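Local coordinates for protein probable D-tyrosyl-tRNA(Tyr) deacylase 1 (Homo sapiens, PDB 2OKV) that removes D-amino acids from mischarged D-aminoacyl-tRNAs and glycine from mischarged glycyl-tRNA(Ala), and may also take part in DNA replication, at residues Leu35-Thr38 / Gln39-Glu43. Sequence-based numbering, arbitrary orientation.
Sequences LEDT and QKELE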
ATOM      1  N   LEU B  35       1.530  -3.524  19.256  1.00 41.15           N
ATOM      2  CA  LEU B  35       1.695  -3.624  20.705  1.00 40.99           C
ATOM      3  C   LEU B  35       3.028  -4.212  21.157  1.00 40.78           C
ATOM      4  O   LEU B  35       3.605  -3.765  22.151  1.00 40.95           O
ATOM      5  CB  LEU B  35       0.585  -4.507  21.281  1.00 41.29           C
ATOM      6  CG  LEU B  35      -0.580  -3.865  22.033  1.00 42.01           C
ATOM      7  CD1 LEU B  35      -1.597  -4.937  22.417  1.00 42.08           C
ATOM      8  CD2 LEU B  35      -0.098  -3.119  23.271  1.00 43.01           C
ATOM      9  N   GLU B  36       3.494  -5.240  20.452  1.00 40.22           N
ATOM     10  CA  GLU B  36       4.711  -5.951  20.862  1.00 40.02           C
ATOM     11  C   GLU B  36       5.998  -5.283  20.361  1.00 39.19           C
ATOM     12  O   GLU B  36       7.100  -5.724  20.711  1.00 39.12           O
ATOM     13  CB  GLU B  36       4.651  -7.431  20.459  1.00 40.40           C
ATOM     14  CG  GLU B  36       4.383  -8.383  21.638  1.00 42.86           C
ATOM     15  CD  GLU B  36       4.899  -9.798  21.382  1.00 45.97           C
ATOM     16  OE1 GLU B  36       5.514 -10.393  22.299  1.00 46.50           O
ATOM     17  OE2 GLU B  36       4.699 -10.317  20.259  1.00 48.17           O
ATOM     18  N   ASP B  37       5.850  -4.208  19.580  1.00 37.95           N
ATOM     19  CA  ASP B  37       6.996  -3.507  18.992  1.00 37.09           C
ATOM     20  C   ASP B  37       7.915  -2.857  20.043  1.00 36.82           C
ATOM     21  O   ASP B  37       7.469  -2.351  21.071  1.00 36.43           O
ATOM     22  CB  ASP B  37       6.554  -2.492  17.930  1.00 36.38           C
ATOM     23  CG  ASP B  37       6.186  -3.146  16.583  1.00 36.71           C
ATOM     24  OD1 ASP B  37       6.594  -4.301  16.293  1.00 34.95           O
ATOM     25  OD2 ASP B  37       5.489  -2.481  15.795  1.00 34.00           O
ATOM     26  N   THR B  38       9.209  -2.886  19.761  1.00 36.30           N
ATOM     27  CA  THR B  38      10.220  -2.503  20.726  1.00 36.28           C
ATOM     28  C   THR B  38      11.270  -1.638  19.989  1.00 35.72           C
ATOM     29  O   THR B  38      11.125  -1.390  18.793  1.00 36.03           O
ATOM     30  CB  THR B  38      10.801  -3.804  21.339  1.00 35.75           C
ATOM     31  OG1 THR B  38      11.001  -3.663  22.738  1.00 39.57           O
ATOM     32  CG2 THR B  38      12.071  -4.233  20.656  1.00 35.08           C
ATOM     33  N   GLN B  39      12.313  -1.192  20.689  1.00 35.61           N
ATOM     34  CA  GLN B  39      13.402  -0.437  20.064  1.00 35.15           C
ATOM     35  C   GLN B  39      14.076  -1.254  18.957  1.00 35.65           C
ATOM     36  O   GLN B  39      14.455  -0.716  17.924  1.00 35.72           O
ATOM     37  CB  GLN B  39      14.430  -0.004  21.117  1.00 34.84           C
ATOM     38  CG  GLN B  39      15.492   0.981  20.626  1.00 33.89           C
ATOM     39  CD  GLN B  39      14.935   2.344  20.256  1.00 35.10           C
ATOM     40  OE1 GLN B  39      13.981   2.829  20.868  1.00 35.83           O
ATOM     41  NE2 GLN B  39      15.539   2.977  19.261  1.00 36.69           N
ATOM     42  N   LYS B  40      14.214  -2.558  19.176  1.00 36.43           N
ATOM     43  CA  LYS B  40      14.797  -3.454  18.170  1.00 37.40           C
ATOM     44  C   LYS B  40      14.065  -3.373  16.818  1.00 37.68           C
ATOM     45  O   LYS B  40      14.678  -3.202  15.753  1.00 38.63           O
ATOM     46  CB  LYS B  40      14.806  -4.889  18.709  1.00 37.16           C
ATOM     47  CG  LYS B  40      15.560  -5.892  17.845  1.00 38.82           C
ATOM     48  CD  LYS B  40      15.613  -7.254  18.509  1.00 37.79           C
ATOM     49  CE  LYS B  40      16.011  -8.317  17.519  1.00 41.43           C
ATOM     50  NZ  LYS B  40      16.178  -9.625  18.199  1.00 42.15           N
ATOM     51  N   GLU B  41      12.746  -3.480  16.845  1.00 38.00           N
ATOM     52  CA  GLU B  41      11.974  -3.441  15.599  1.00 38.47           C
ATOM     53  C   GLU B  41      12.027  -2.051  14.973  1.00 37.75           C
ATOM     54  O   GLU B  41      12.147  -1.915  13.755  1.00 37.03           O
ATOM     55  CB  GLU B  41      10.541  -3.843  15.885  1.00 39.07           C
ATOM     56  CG  GLU B  41      10.431  -4.577  17.235  1.00 43.37           C
ATOM     57  CD  GLU B  41      10.179  -6.019  17.060  1.00 46.67           C
ATOM     58  OE1 GLU B  41       9.317  -6.314  16.216  1.00 50.55           O
ATOM     59  OE2 GLU B  41      10.812  -6.854  17.751  1.00 47.07           O
ATOM     60  N   LEU B  42      11.957  -1.023  15.815  1.00 37.67           N
ATOM     61  CA  LEU B  42      12.091   0.363  15.361  1.00 37.80           C
ATOM     62  C   LEU B  42      13.384   0.520  14.553  1.00 37.79           C
ATOM     63  O   LEU B  42      13.341   0.964  13.410  1.00 37.97           O
ATOM     64  CB  LEU B  42      12.096   1.306  16.569  1.00 37.37           C
ATOM     65  CG  LEU B  42      12.108   2.828  16.397  1.00 38.33           C
ATOM     66  CD1 LEU B  42      11.688   3.475  17.716  1.00 34.37           C
ATOM     67  CD2 LEU B  42      13.495   3.343  15.955  1.00 37.14           C
ATOM     68  N   GLU B  43      14.513   0.142  15.154  1.00 37.91           N
ATOM     69  CA  GLU B  43      15.834   0.250  14.501  1.00 38.22           C
ATOM     70  C   GLU B  43      15.970  -0.632  13.260  1.00 38.08           C
ATOM     71  O   GLU B  43      16.529  -0.207  12.238  1.00 37.14           O
ATOM     72  CB  GLU B  43      16.954  -0.023  15.510  1.00 37.96           C
ATOM     73  CG  GLU B  43      17.018   1.082  16.567  1.00 37.08           C
ATOM     74  CD  GLU B  43      18.150   0.960  17.571  1.00 38.94           C
ATOM     75  OE1 GLU B  43      19.082   0.160  17.342  1.00 40.18           O
ATOM     76  OE2 GLU B  43      18.117   1.693  18.599  1.00 36.87           O
TER
HETATM   77  O   HOH W   1       6.915  -6.829  17.262  1.00 54.99           O
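Helix 39-51 begins here, with Thr-38 at the N-cap position. Its carbonyl oxygen begins the helical pattern, accepting a nearly straight bond (169° at the hydrogen) from Leu-42 N at 3.1 Å. Threonine is a familiar N-cap residue, yet here its hydroxyl makes no capping bond. Instead the methyl CG2 turns to the first turn, 3.4 Å from Lys-40 CB. Glu-41, at the third helical position where a capping box would place its acceptor, carries its CG to 3.3 Å from Thr-38 N. With chi1 at -18°, close to eclipsed, and a bend at chi2, its carboxylate swings toward Asp-37 instead. Asp-37 OD1 and Glu-41 OE1, carboxylate oxygens of like charge, lie 3.4 Å apart, their planes turned 31° from each other; one water bridges them, donating to each oxygen at 2.7 Å. The N-terminal amino group of Met-1 also hydrogen-bonds to Asp-37 OD1, and the positive charge expected on that amine probably offsets the repulsion. From the start of the helix, Gln-39 NE2 reaches forward to the anti lone pair of Glu-43 OE2 at 3.0 Å, an i to i+4 pair of polar side chains. The loop from strand 26-32 leads into the helix, and within it Asp-37 OD2 accepts from Ser-34 N, while Asp-37 and the apolar Leu-42 pack on Phe-105 of helix 99-116.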